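Local coordinates for protein shikimate kinase (Bacteroides thetaiotaomicron, PDB 3VAA) that probably phosphorylates the 3-hydroxyl group of shikimate with ATP and magnesium, the fifth of seven steps leading to chorismate, at residues 40-49 with 186-197. Residues are numbered along the deposited sequence; the frame is centred on the assembly and turned at random.
Sequences TLGKAFARKL and IESSVQRLQELL
The ring of Phe45 lies between two leucines: CD2 of Leu193 stands over the centre of one face, 3.8 Å from the centroid and only 2° off the normal, a CH-pi contact, while CD1 of Leu49, from the ring's own helix, covers the opposite face nearer the rim. The edge, around CE1, abuts the backbone of 186-197, with Gln194 CA in the ring plane and Val190 O close to it. Leu197 CD2 approaches CE2 obliquely. With CG anti to the backbone N (chi1 -166°), the ring extends across to the second helix. A second flat group, the Glu187 carboxylate, lies on the solvent side of the interface, away from the sheet. Glu187 OE2 takes Lys48 NZ on the syn lone pair at 3.1 Å, a salt bridge, and the hydrogen bond from Gln191 NE2 on the anti side at 2.7 Å; two donors thus fix one oxygen, probably favouring the charged carboxylate. A bend at chi2 lays the lysine chain over Val190, whose CG1 meets Lys48 CG at a tight 3.5 Å, and Gln194 OE1 lies beside CG and CE of the lysine. Val190 is a knob in a hole formed by Leu41, Ala44, Phe45 and Lys48. Ala44 CB is wedged against Ile186 CG2, also at 3.5 Å, and Thr40 CG2 touches Ile186 CD1. On the side toward the parallel sheet, Leu41 CD2 meets Leu193 CD2, and both leucines also touch Phe175 of strand 173-176. The axes of 40-49 and 186-196 pass 9.5 Å apart at -66°, a steep crossing of two helices on one face of the sheet. This is the P-loop kinase fold, strand order 2-3-1-4-5: helix 38-49 continues from the Walker A loop, with Thr40 in the predicted ATP site, and the C-terminal helix 183-196 packs across it.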
ATOM      1  N   THR A  40      -5.559   5.282   4.698  1.00 27.83           N
ATOM      2  CA  THR A  40      -5.910   5.855   5.999  1.00 28.39           C
ATOM      3  C   THR A  40      -4.678   6.391   6.747  1.00 28.00           C
ATOM      4  O   THR A  40      -4.637   7.547   7.172  1.00 30.40           O
ATOM      5  CB  THR A  40      -6.645   4.799   6.850  1.00 28.44           C
ATOM      6  OG1 THR A  40      -7.878   4.475   6.205  1.00 31.84           O
ATOM      7  CG2 THR A  40      -6.952   5.316   8.293  1.00 28.88           C
ATOM      8  N   LEU A  41      -3.687   5.537   6.940  1.00 27.62           N
ATOM      9  CA  LEU A  41      -2.487   5.934   7.657  1.00 27.42           C
ATOM     10  C   LEU A  41      -1.660   6.908   6.837  1.00 26.78           C
ATOM     11  O   LEU A  41      -1.145   7.888   7.366  1.00 29.64           O
ATOM     12  CB  LEU A  41      -1.652   4.700   8.015  1.00 27.44           C
ATOM     13  CG  LEU A  41      -0.366   5.023   8.769  1.00 31.48           C
ATOM     14  CD1 LEU A  41      -0.644   5.814  10.045  1.00 28.51           C
ATOM     15  CD2 LEU A  41       0.373   3.734   9.115  1.00 33.00           C
ATOM     16  N   GLY A  42      -1.569   6.649   5.540  1.00 26.29           N
ATOM     17  CA  GLY A  42      -0.793   7.484   4.628  1.00 26.93           C
ATOM     18  C   GLY A  42      -1.235   8.921   4.629  1.00 27.50           C
ATOM     19  O   GLY A  42      -0.415   9.813   4.793  1.00 27.70           O
ATOM     20  N   LYS A  43      -2.538   9.150   4.439  1.00 28.38           N
ATOM     21  CA  LYS A  43      -3.088  10.518   4.452  1.00 29.90           C
ATOM     22  C   LYS A  43      -2.904  11.205   5.796  1.00 31.10           C
ATOM     23  O   LYS A  43      -2.580  12.385   5.848  1.00 31.05           O
ATOM     24  CB  LYS A  43      -4.568  10.518   4.050  1.00 30.35           C
ATOM     25  CG  LYS A  43      -4.785  10.209   2.582  1.00 33.90           C
ATOM     26  CD  LYS A  43      -6.229  10.335   2.151  1.00 38.85           C
ATOM     27  CE  LYS A  43      -6.372  10.099   0.648  1.00 41.66           C
ATOM     28  NZ  LYS A  43      -7.753  10.393   0.149  1.00 47.68           N
ATOM     29  N   ALA A  44      -3.080  10.456   6.886  1.00 31.32           N
ATOM     30  CA  ALA A  44      -2.914  11.022   8.229  1.00 32.47           C
ATOM     31  C   ALA A  44      -1.449  11.323   8.523  1.00 32.16           C
ATOM     32  O   ALA A  44      -1.130  12.330   9.169  1.00 35.26           O
ATOM     33  CB  ALA A  44      -3.501  10.085   9.296  1.00 32.74           C
ATOM     34  N   PHE A  45      -0.561  10.462   8.026  1.00 31.06           N
ATOM     35  CA  PHE A  45       0.881  10.634   8.216  1.00 30.97           C
ATOM     36  C   PHE A  45       1.341  11.855   7.436  1.00 31.53           C
ATOM     37  O   PHE A  45       2.061  12.702   7.972  1.00 32.38           O
ATOM     38  CB  PHE A  45       1.647   9.369   7.766  1.00 30.98           C
ATOM     39  CG  PHE A  45       3.091   9.322   8.237  1.00 32.81           C
ATOM     40  CD1 PHE A  45       3.397   9.461   9.579  1.00 36.44           C
ATOM     41  CD2 PHE A  45       4.128   9.045   7.354  1.00 35.60           C
ATOM     42  CE1 PHE A  45       4.722   9.409  10.037  1.00 38.30           C
ATOM     43  CE2 PHE A  45       5.452   8.972   7.806  1.00 36.04           C
ATOM     44  CZ  PHE A  45       5.739   9.155   9.160  1.00 37.49           C
ATOM     45  N   ALA A  46       0.900  11.962   6.180  1.00 31.00           N
ATOM     46  CA  ALA A  46       1.273  13.100   5.330  1.00 31.87           C
ATOM     47  C   ALA A  46       0.800  14.407   5.948  1.00 34.22           C
ATOM     48  O   ALA A  46       1.552  15.382   5.991  1.00 36.19           O
ATOM     49  CB  ALA A  46       0.719  12.934   3.911  1.00 32.41           C
ATOM     50  N   ARG A  47      -0.446  14.418   6.417  1.00 35.69           N
ATOM     51  CA  ARG A  47      -1.002  15.594   7.093  1.00 39.22           C
ATOM     52  C   ARG A  47      -0.115  16.016   8.269  1.00 40.16           C
ATOM     53  O   ARG A  47       0.207  17.205   8.425  1.00 43.53           O
ATOM     54  CB  ARG A  47      -2.456  15.352   7.547  1.00 39.76           C
ATOM     55  CG  ARG A  47      -3.507  15.651   6.461  1.00 47.44           C
ATOM     56  CD  ARG A  47      -4.986  15.627   6.964  1.00 55.88           C
ATOM     57  NE  ARG A  47      -5.539  14.265   6.977  1.00 60.67           N
ATOM     58  CZ  ARG A  47      -5.700  13.485   8.050  1.00 64.32           C
ATOM     59  NH1 ARG A  47      -6.199  12.256   7.888  1.00 64.37           N
ATOM     60  NH2 ARG A  47      -5.380  13.906   9.274  1.00 65.53           N
ATOM     61  N   LYS A  48       0.289  15.034   9.073  1.00 39.32           N
ATOM     62  CA  LYS A  48       1.157  15.251  10.238  1.00 41.76           C
ATOM     63  C   LYS A  48       2.505  15.858   9.825  1.00 42.95           C
ATOM     64  O   LYS A  48       3.001  16.778  10.485  1.00 45.69           O
ATOM     65  CB  LYS A  48       1.413  13.909  10.948  1.00 41.47           C
ATOM     66  CG  LYS A  48       2.115  14.016  12.302  1.00 46.17           C
ATOM     67  CD  LYS A  48       1.219  14.683  13.325  1.00 48.19           C
ATOM     68  CE  LYS A  48       1.794  14.601  14.729  1.00 51.50           C
ATOM     69  NZ  LYS A  48       0.839  15.155  15.716  1.00 54.54           N
ATOM     70  N   LEU A  49       3.093  15.329   8.746  1.00 40.71           N
ATOM     71  CA  LEU A  49       4.371  15.824   8.230  1.00 42.70           C
ATOM     72  C   LEU A  49       4.211  17.092   7.377  1.00 43.54           C
ATOM     73  O   LEU A  49       5.193  17.726   7.015  1.00 45.02           O
ATOM     74  CB  LEU A  49       5.063  14.746   7.387  1.00 40.89           C
ATOM     75  CG  LEU A  49       5.478  13.442   8.068  1.00 41.78           C
ATOM     76  CD1 LEU A  49       6.132  12.510   7.060  1.00 43.34           C
ATOM     77  CD2 LEU A  49       6.424  13.720   9.217  1.00 44.96           C
ATOM     78  N   ILE A 186      -5.651   6.239  14.984  1.00 29.55           N
ATOM     79  CA  ILE A 186      -4.916   6.755  13.827  1.00 28.36           C
ATOM     80  C   ILE A 186      -3.847   7.726  14.311  1.00 31.58           C
ATOM     81  O   ILE A 186      -2.690   7.611  13.907  1.00 27.84           O
ATOM     82  CB  ILE A 186      -5.838   7.419  12.795  1.00 27.33           C
ATOM     83  CG1 ILE A 186      -6.754   6.380  12.159  1.00 27.89           C
ATOM     84  CG2 ILE A 186      -5.011   8.125  11.718  1.00 30.29           C
ATOM     85  CD1 ILE A 186      -7.838   6.979  11.286  1.00 29.81           C
ATOM     86  N   GLU A 187      -4.211   8.647  15.210  1.00 33.19           N
ATOM     87  CA  GLU A 187      -3.238   9.600  15.755  1.00 36.01           C
ATOM     88  C   GLU A 187      -2.096   8.883  16.475  1.00 35.67           C
ATOM     89  O   GLU A 187      -0.945   9.280  16.349  1.00 35.83           O
ATOM     90  CB  GLU A 187      -3.914  10.594  16.723  1.00 38.45           C
ATOM     91  CG  GLU A 187      -2.950  11.565  17.444  1.00 44.08           C
ATOM     92  CD  GLU A 187      -2.166  12.461  16.490  1.00 47.99           C
ATOM     93  OE1 GLU A 187      -2.588  12.620  15.324  1.00 52.32           O
ATOM     94  OE2 GLU A 187      -1.128  13.014  16.913  1.00 52.33           O
ATOM     95  N   SER A 188      -2.428   7.835  17.235  1.00 34.53           N
ATOM     96  CA  SER A 188      -1.439   7.055  17.959  1.00 35.18           C
ATOM     97  C   SER A 188      -0.474   6.369  16.989  1.00 33.16           C
ATOM     98  O   SER A 188       0.749   6.344  17.203  1.00 32.68           O
ATOM     99  CB  SER A 188      -2.134   5.993  18.805  1.00 35.19           C
ATOM    100  OG  SER A 188      -1.180   5.273  19.539  1.00 41.87           O
ATOM    101  N   SER A 189      -1.045   5.809  15.932  1.00 31.57           N
ATOM    102  CA  SER A 189      -0.262   5.115  14.913  1.00 30.88           C
ATOM    103  C   SER A 189       0.655   6.078  14.196  1.00 31.49           C
ATOM    104  O   SER A 189       1.825   5.776  13.973  1.00 30.29           O
ATOM    105  CB  SER A 189      -1.177   4.394  13.932  1.00 30.85           C
ATOM    106  OG  SER A 189      -1.845   3.330  14.593  1.00 33.15           O
ATOM    107  N   VAL A 190       0.119   7.236  13.829  1.00 31.23           N
ATOM    108  CA  VAL A 190       0.925   8.273  13.192  1.00 31.97           C
ATOM    109  C   VAL A 190       2.137   8.629  14.055  1.00 32.48           C
ATOM    110  O   VAL A 190       3.255   8.727  13.551  1.00 32.11           O
ATOM    111  CB  VAL A 190       0.082   9.532  12.928  1.00 32.04           C
ATOM    112  CG1 VAL A 190       0.975  10.728  12.663  1.00 35.71           C
ATOM    113  CG2 VAL A 190      -0.891   9.275  11.776  1.00 30.41           C
ATOM    114  N   GLN A 191       1.916   8.786  15.366  1.00 33.66           N
ATOM    115  CA  GLN A 191       2.994   9.125  16.295  1.00 35.37           C
ATOM    116  C   GLN A 191       4.045   8.026  16.404  1.00 34.87           C
ATOM    117  O   GLN A 191       5.240   8.301  16.446  1.00 35.68           O
ATOM    118  CB  GLN A 191       2.424   9.448  17.697  1.00 36.82           C
ATOM    119  CG  GLN A 191       1.520  10.692  17.722  1.00 41.90           C
ATOM    120  CD  GLN A 191       0.850  10.922  19.075  1.00 51.26           C
ATOM    121  OE1 GLN A 191       1.065  10.165  20.025  1.00 57.91           O
ATOM    122  NE2 GLN A 191       0.021  11.961  19.161  1.00 53.71           N
ATOM    123  N   ARG A 192       3.592   6.782  16.466  1.00 33.89           N
ATOM    124  CA  ARG A 192       4.493   5.649  16.560  1.00 34.57           C
ATOM    125  C   ARG A 192       5.310   5.496  15.270  1.00 33.40           C
ATOM    126  O   ARG A 192       6.512   5.169  15.299  1.00 33.34           O
ATOM    127  CB  ARG A 192       3.688   4.389  16.802  1.00 34.09           C
ATOM    128  CG  ARG A 192       4.521   3.172  17.174  1.00 40.72           C
ATOM    129  CD  ARG A 192       3.625   1.989  17.536  1.00 44.60           C
ATOM    130  NE  ARG A 192       2.508   2.396  18.402  1.00 47.23           N
ATOM    131  CZ  ARG A 192       1.235   2.536  18.015  1.00 49.23           C
ATOM    132  NH1 ARG A 192       0.855   2.255  16.779  1.00 50.70           N
ATOM    133  NH2 ARG A 192       0.318   2.936  18.891  1.00 52.97           N
ATOM    134  N   LEU A 193       4.653   5.713  14.141  1.00 32.24           N
ATOM    135  CA  LEU A 193       5.334   5.609  12.851  1.00 31.60           C
ATOM    136  C   LEU A 193       6.381   6.711  12.697  1.00 33.59           C
ATOM    137  O   LEU A 193       7.502   6.474  12.214  1.00 33.20           O
ATOM    138  CB  LEU A 193       4.327   5.665  11.711  1.00 30.69           C
ATOM    139  CG  LEU A 193       4.933   5.429  10.334  1.00 29.91           C
ATOM    140  CD1 LEU A 193       5.620   4.053  10.288  1.00 28.01           C
ATOM    141  CD2 LEU A 193       3.846   5.547   9.283  1.00 29.50           C
ATOM    142  N   GLN A 194       6.011   7.911  13.115  1.00 34.13           N
ATOM    143  CA  GLN A 194       6.901   9.050  13.079  1.00 37.93           C
ATOM    144  C   GLN A 194       8.140   8.765  13.936  1.00 39.00           C
ATOM    145  O   GLN A 194       9.258   9.114  13.556  1.00 41.01           O
ATOM    146  CB  GLN A 194       6.151  10.296  13.556  1.00 39.01           C
ATOM    147  CG  GLN A 194       6.865  11.611  13.351  1.00 44.06           C
ATOM    148  CD  GLN A 194       5.965  12.812  13.633  1.00 46.69           C
ATOM    149  OE1 GLN A 194       4.865  12.674  14.179  1.00 49.49           O
ATOM    150  NE2 GLN A 194       6.431  13.992  13.259  1.00 48.95           N
ATOM    151  N   GLU A 195       7.943   8.108  15.077  1.00 40.51           N
ATOM    152  CA  GLU A 195       9.056   7.775  15.957  1.00 42.52           C
ATOM    153  C   GLU A 195       9.944   6.701  15.316  1.00 40.84           C
ATOM    154  O   GLU A 195      11.179   6.833  15.302  1.00 41.67           O
ATOM    155  CB  GLU A 195       8.539   7.321  17.331  1.00 43.44           C
ATOM    156  CG  GLU A 195       9.631   7.119  18.387  1.00 50.94           C
ATOM    157  CD  GLU A 195       9.071   6.854  19.789  1.00 56.93           C
ATOM    158  OE1 GLU A 195       7.846   7.026  19.993  1.00 61.36           O
ATOM    159  OE2 GLU A 195       9.861   6.483  20.689  1.00 61.43           O
ATOM    160  N   LEU A 196       9.320   5.658  14.773  1.00 38.74           N
ATOM    161  CA  LEU A 196      10.044   4.557  14.123  1.00 37.95           C
ATOM    162  C   LEU A 196      10.922   5.055  12.975  1.00 38.22           C
ATOM    163  O   LEU A 196      12.059   4.612  12.816  1.00 36.42           O
ATOM    164  CB  LEU A 196       9.056   3.500  13.596  1.00 35.47           C
ATOM    165  CG  LEU A 196       9.639   2.234  12.939  1.00 34.40           C
ATOM    166  CD1 LEU A 196      10.438   1.386  13.943  1.00 37.35           C
ATOM    167  CD2 LEU A 196       8.522   1.393  12.281  1.00 32.56           C
ATOM    168  N   LEU A 197      10.389   5.975  12.180  1.00 37.81           N
ATOM    169  CA  LEU A 197      11.130   6.532  11.038  1.00 38.83           C
ATOM    170  C   LEU A 197      12.096   7.644  11.410  1.00 41.68           C
ATOM    171  O   LEU A 197      12.798   8.176  10.538  1.00 42.50           O
ATOM    172  CB  LEU A 197      10.156   7.030   9.962  1.00 37.55           C
ATOM    173  CG  LEU A 197       9.679   5.980   8.964  1.00 36.30           C
ATOM    174  CD1 LEU A 197       9.295   4.669   9.635  1.00 35.37           C
ATOM    175  CD2 LEU A 197       8.535   6.552   8.105  1.00 35.52           C
TER